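Local structure of membrane-bound lytic murein transglycosylase A (6QK4) at residues T214-K219 and D326-D330; Y107-L111 and F166-Q170. The protein probably cleaves the bond between N-acetylmuramic acid and N-acetylglucosamine in peptidoglycan, leaving a 1,6-anhydro end on the N-acetylmuramic acid. One frame throughout, in Å; residues are numbered along the deposited sequence.

Contact 1 of 2, residues T214-K219 and D326-D330; sequences TMQGIK and DDAGD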
loop_
_atom_site.group_PDB
_atom_site.type_symbol
_atom_site.label_atom_id
_atom_site.label_comp_id
_atom_site.label_asym_id
_atom_site.label_seq_id
_atom_site.Cartn_x
_atom_site.Cartn_y
_atom_site.Cartn_z
ATOM N N THR A 214 2.233 1.338 17.088
ATOM C CA THR A 214 2.281 1.669 15.673
ATOM C C THR A 214 3.696 2.096 15.329
ATOM O O THR A 214 4.514 2.331 16.208
ATOM C CB THR A 214 1.333 2.809 15.390
ATOM O OG1 THR A 214 1.673 3.886 16.269
ATOM C CG2 THR A 214 -0.118 2.353 15.677
ATOM N N MET A 215 3.980 2.270 14.041
ATOM C CA MET A 215 5.267 2.910 13.741
ATOM C C MET A 215 5.401 4.275 14.415
ATOM O O MET A 215 6.490 4.616 14.922
ATOM C CB MET A 215 5.511 3.000 12.220
ATOM C CG MET A 215 5.576 1.591 11.612
ATOM S SD MET A 215 5.879 1.486 9.815
ATOM C CE MET A 215 4.557 2.544 9.164
ATOM N N GLN A 216 4.312 5.041 14.532
ATOM C CA GLN A 216 4.465 6.333 15.199
ATOM C C GLN A 216 4.687 6.180 16.695
ATOM O O GLN A 216 5.451 6.954 17.279
ATOM C CB GLN A 216 3.271 7.231 14.930
ATOM C CG GLN A 216 3.357 7.883 13.565
ATOM C CD GLN A 216 4.646 8.678 13.349
ATOM O OE1 GLN A 216 5.241 8.637 12.248
ATOM N NE2 GLN A 216 5.078 9.421 14.392
ATOM N N GLY A 217 4.041 5.203 17.340
ATOM C CA GLY A 217 4.241 5.047 18.786
ATOM C C GLY A 217 5.637 4.543 19.111
ATOM O O GLY A 217 6.247 4.939 20.125
ATOM N N ILE A 218 6.173 3.682 18.241
ATOM C CA ILE A 218 7.526 3.182 18.416
ATOM C C ILE A 218 8.529 4.316 18.229
ATOM O O ILE A 218 9.460 4.486 19.038
ATOM C CB ILE A 218 7.769 2.016 17.442
ATOM C CG1 ILE A 218 6.821 0.837 17.787
ATOM C CG2 ILE A 218 9.295 1.632 17.426
ATOM C CD1 ILE A 218 6.852 -0.281 16.783
ATOM N N LYS A 219 8.333 5.138 17.190
ATOM C CA LYS A 219 9.189 6.317 17.016
ATOM C C LYS A 219 9.140 7.211 18.243
ATOM O O LYS A 219 10.150 7.818 18.621
ATOM C CB LYS A 219 8.764 7.135 15.796
ATOM C CG LYS A 219 9.139 6.589 14.437
ATOM C CD LYS A 219 8.996 7.701 13.381
ATOM C CE LYS A 219 8.981 7.157 11.976
ATOM N NZ LYS A 219 8.038 7.856 11.023
ATOM N N ASP A 326 4.697 7.151 6.569
ATOM C CA ASP A 326 4.419 6.315 7.728
ATOM C C ASP A 326 3.005 6.414 8.245
ATOM O O ASP A 326 2.509 5.447 8.830
ATOM C CB ASP A 326 5.427 6.606 8.846
ATOM C CG ASP A 326 6.753 5.953 8.538
ATOM O OD1 ASP A 326 6.717 4.987 7.716
ATOM O OD2 ASP A 326 7.802 6.401 9.053
ATOM N N ASP A 327 2.304 7.520 8.033
ATOM C CA ASP A 327 0.896 7.510 8.419
ATOM C C ASP A 327 0.099 6.549 7.521
ATOM O O ASP A 327 -0.756 5.778 8.009
ATOM C CB ASP A 327 0.361 8.939 8.350
ATOM C CG ASP A 327 -1.134 9.034 8.695
ATOM O OD1 ASP A 327 -1.585 8.545 9.757
ATOM O OD2 ASP A 327 -1.860 9.623 7.890
ATOM N N ALA A 328 0.389 6.564 6.214
ATOM C CA ALA A 328 -0.216 5.584 5.296
ATOM C C ALA A 328 0.143 4.168 5.724
ATOM O O ALA A 328 -0.713 3.276 5.751
ATOM C CB ALA A 328 0.249 5.843 3.844
ATOM N N GLY A 329 1.405 3.946 6.138
ATOM C CA GLY A 329 1.772 2.610 6.577
ATOM C C GLY A 329 1.091 2.142 7.864
ATOM O O GLY A 329 0.870 0.932 8.056
ATOM N N ASP A 330 0.817 3.057 8.788
ATOM C CA ASP A 330 0.148 2.629 10.008
ATOM C C ASP A 330 -1.293 2.260 9.693
ATOM O O ASP A 330 -1.847 1.338 10.308
ATOM C CB ASP A 330 0.217 3.723 11.078
ATOM C CG ASP A 330 1.543 3.647 11.885
ATOM O OD1 ASP A 330 2.159 2.538 11.928
ATOM O OD2 ASP A 330 1.968 4.680 12.451
#
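D330 reaches over to the start of helix 215-224 and offers both carboxylate oxygens to its first turn. OD1 of D330 accepts from the backbone N of M215 at 2.8 Å, met on the syn side and 19° out of the carboxylate plane. OD2 of D330, through its syn lone pair, takes the N of Q216 at 3.2 Å. The N-cap residue T214 serves the next amide, its OG1 lying 2.9 Å from G217 N. Three amides of the turn are thus satisfied, and the helix end probably stabilises the negative charge on the buried D330.

The tight side belongs to M215. Bent at chi3 (-54°), its chain lays CE on the backbone of helix 326-334, 3.7 Å from G329 C, where the lack of a side chain lets the methyl in.

The outer side is looser and polar, marked by exposed Q216 and partly exposed D326. K219 stretches out to both from a buried position: its NZ forms a salt bridge with D326 OD2, whose modelled length is doubtfully short, and donates to Q216 OE1 at 3.2 Å.

The axes of 215-219 and 326-330 come within 10.3 Å, with 121° between their directions. The meeting joins the MltA-specific insert domain to the 3D domain through a helix N-terminus: T214 is its N-cap, and D330 of the partner helix accepts from the first two amides.

Contact 2 of 2, residues Y107-L111 and F166-Q170; sequences YEPLL and FLQVQ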
loop_
_atom_site.group_PDB
_atom_site.type_symbol
_atom_site.label_atom_id
_atom_site.label_comp_id
_atom_site.label_asym_id
_atom_site.label_seq_id
_atom_site.Cartn_x
_atom_site.Cartn_y
_atom_site.Cartn_z
ATOM N N TYR A 107 1.221 0.192 1.453
ATOM C CA TYR A 107 1.726 1.558 1.338
ATOM C C TYR A 107 3.106 1.498 0.722
ATOM O O TYR A 107 3.679 0.405 0.527
ATOM C CB TYR A 107 1.786 2.265 2.716
ATOM C CG TYR A 107 2.957 1.842 3.573
ATOM C CD1 TYR A 107 3.033 0.569 4.091
ATOM C CD2 TYR A 107 3.950 2.760 3.905
ATOM C CE1 TYR A 107 4.091 0.202 4.946
ATOM C CE2 TYR A 107 5.010 2.409 4.748
ATOM C CZ TYR A 107 5.065 1.134 5.247
ATOM O OH TYR A 107 6.086 0.804 6.098
ATOM N N GLU A 108 3.627 2.677 0.401
ATOM C CA GLU A 108 5.013 2.761 -0.064
ATOM C C GLU A 108 5.845 3.514 0.956
ATOM O O GLU A 108 5.564 4.684 1.231
ATOM C CB GLU A 108 5.039 3.464 -1.400
ATOM C CG GLU A 108 6.474 3.730 -1.847
ATOM C CD GLU A 108 7.055 2.583 -2.632
ATOM O OE1 GLU A 108 6.655 1.415 -2.369
ATOM O OE2 GLU A 108 7.916 2.863 -3.514
ATOM N N PRO A 109 6.848 2.889 1.600
ATOM C CA PRO A 109 7.663 3.636 2.561
ATOM C C PRO A 109 8.350 4.810 1.879
ATOM O O PRO A 109 8.763 4.720 0.723
ATOM C CB PRO A 109 8.699 2.597 3.027
ATOM C CG PRO A 109 8.081 1.257 2.822
ATOM C CD PRO A 109 7.211 1.458 1.525
ATOM N N LEU A 110 8.435 5.929 2.605
ATOM C CA LEU A 110 9.102 7.105 2.051
ATOM C C LEU A 110 10.072 7.588 3.107
ATOM O O LEU A 110 9.661 8.011 4.199
ATOM C CB LEU A 110 8.103 8.192 1.657
ATOM C CG LEU A 110 8.825 9.472 1.199
ATOM C CD1 LEU A 110 8.365 9.911 -0.148
ATOM C CD2 LEU A 110 8.550 10.526 2.230
ATOM N N LEU A 111 11.368 7.441 2.826
ATOM C CA LEU A 111 12.407 7.854 3.749
ATOM C C LEU A 111 13.123 9.086 3.201
ATOM O O LEU A 111 12.947 9.473 2.058
ATOM C CB LEU A 111 13.425 6.722 3.988
ATOM C CG LEU A 111 12.799 5.516 4.722
ATOM C CD1 LEU A 111 12.021 4.626 3.795
ATOM C CD2 LEU A 111 13.965 4.697 5.370
ATOM N N PHE A 166 11.656 -0.348 9.508
ATOM C CA PHE A 166 10.390 -0.712 8.855
ATOM C C PHE A 166 10.470 -0.739 7.351
ATOM O O PHE A 166 9.672 -1.442 6.722
ATOM C CB PHE A 166 9.268 0.215 9.338
ATOM C CG PHE A 166 8.831 -0.147 10.737
ATOM C CD1 PHE A 166 8.223 -1.378 10.977
ATOM C CD2 PHE A 166 9.126 0.660 11.811
ATOM C CE1 PHE A 166 7.880 -1.758 12.252
ATOM C CE2 PHE A 166 8.764 0.293 13.093
ATOM C CZ PHE A 166 8.154 -0.913 13.323
ATOM N N LEU A 167 11.462 -0.070 6.757
ATOM C CA LEU A 167 11.693 -0.281 5.340
ATOM C C LEU A 167 12.183 -1.698 5.102
ATOM O O LEU A 167 11.790 -2.333 4.118
ATOM C CB LEU A 167 12.699 0.750 4.818
ATOM C CG LEU A 167 13.267 0.571 3.428
ATOM C CD1 LEU A 167 12.137 0.879 2.463
ATOM C CD2 LEU A 167 14.362 1.536 3.166
ATOM N N GLN A 168 13.059 -2.204 5.992
ATOM C CA GLN A 168 13.448 -3.610 5.917
ATOM C C GLN A 168 12.254 -4.549 6.026
ATOM O O GLN A 168 12.210 -5.557 5.326
ATOM C CB GLN A 168 14.460 -3.954 7.005
ATOM C CG GLN A 168 15.827 -3.456 6.703
ATOM C CD GLN A 168 16.754 -3.672 7.875
ATOM O OE1 GLN A 168 16.438 -3.336 9.011
ATOM N NE2 GLN A 168 17.923 -4.199 7.585
ATOM N N VAL A 169 11.313 -4.266 6.925
ATOM C CA VAL A 169 10.131 -5.123 7.051
ATOM C C VAL A 169 9.362 -5.154 5.725
ATOM O O VAL A 169 8.933 -6.217 5.267
ATOM C CB VAL A 169 9.244 -4.674 8.226
ATOM C CG1 VAL A 169 7.946 -5.429 8.209
ATOM C CG2 VAL A 169 9.953 -4.899 9.582
ATOM N N GLN A 170 9.247 -4.005 5.044
ATOM C CA GLN A 170 8.515 -3.981 3.793
ATOM C C GLN A 170 9.320 -4.609 2.650
ATOM O O GLN A 170 8.755 -5.271 1.781
ATOM C CB GLN A 170 8.117 -2.535 3.474
ATOM C CG GLN A 170 7.530 -2.386 2.059
ATOM C CD GLN A 170 6.009 -2.325 2.075
ATOM O OE1 GLN A 170 5.355 -2.637 3.099
ATOM N NE2 GLN A 170 5.436 -1.889 0.947
HETATM O O HOH W 1 2.606 -2.469 2.624
HETATM O O HOH W 2 7.002 -1.658 6.950
HETATM O O HOH W 3 7.066 -1.423 -1.484
#
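Q170 reaches Y107 and P109 by extending at chi1 (171°, CG opposite its own backbone N) and then kinking at chi2 (100°), a bend that turns its amide in beside the tyrosine backbone. NE2 of Q170 ends up 2.9 Å from Y107 O. On the other arm, OE1 of Q170 approaches CE1 of the Y107 ring obliquely at 3.6 Å, with ring and amide planes 59° apart. The aliphatic part of Q170 does work too: its CG lies 3.8 Å from P109 CG, while P109 CD covers one face of the Y107 ring near the rim.

P109 breaks strand 101-114 just where it changes partners. Before it, E108 bonds through its backbone to G323 near the end of strand 317-324 and to G325 just beyond it; from P109 onward the backbone pairs with R174 and V176 of strand 173-177. The first partner belongs to the 3D domain, of the double-psi beta-barrel clan, and the second to the MltA-specific insert, consistent with the two-part build of MltA-type enzymes. Helix 161-170 packs its L167 and Q170 on the strand at this break.

L167 lays its methyls on P109 and L111. Its CD1 meets P109 CB at 3.9 Å, its CD2 meets L111 CD2 at 3.9 Å, and F242 of strand 240-244 adds to the apolar layer.

Waters knit the polar margin. One donates to Q170 OE1 at 2.8 Å and accepts from Y107 N. Another, in the plane of the tyrosine ring at its edge, donates to F166 O at 2.7 Å and also bonds to Y107 OH. A third accepts from Q170 NE2 at 3.0 Å while donating to E108 OE1.

Overall arrangement
The two contacts lie 11 Å apart, centre to centre, and touch directly: G329 CA of contact 1 sits 3.3 Å from Y107 CG of contact 2, and M215 SD lies 3.5 Å from F166 CG. They share no segment. Contact 2 is the more buried, setting a helix on a strand within the MltA-specific insert domain, by leucine and proline packing with a glutamine and waters. Contact 1 is partly exposed, joins a helix of the insert to one of the 3D domain, and uses carboxylate bonds beside one packed methionine. Strand 101-114 links the two: its Y107 packs on M215 and G329, and its E108 pairs with G323 and G325 just before helix 326-334.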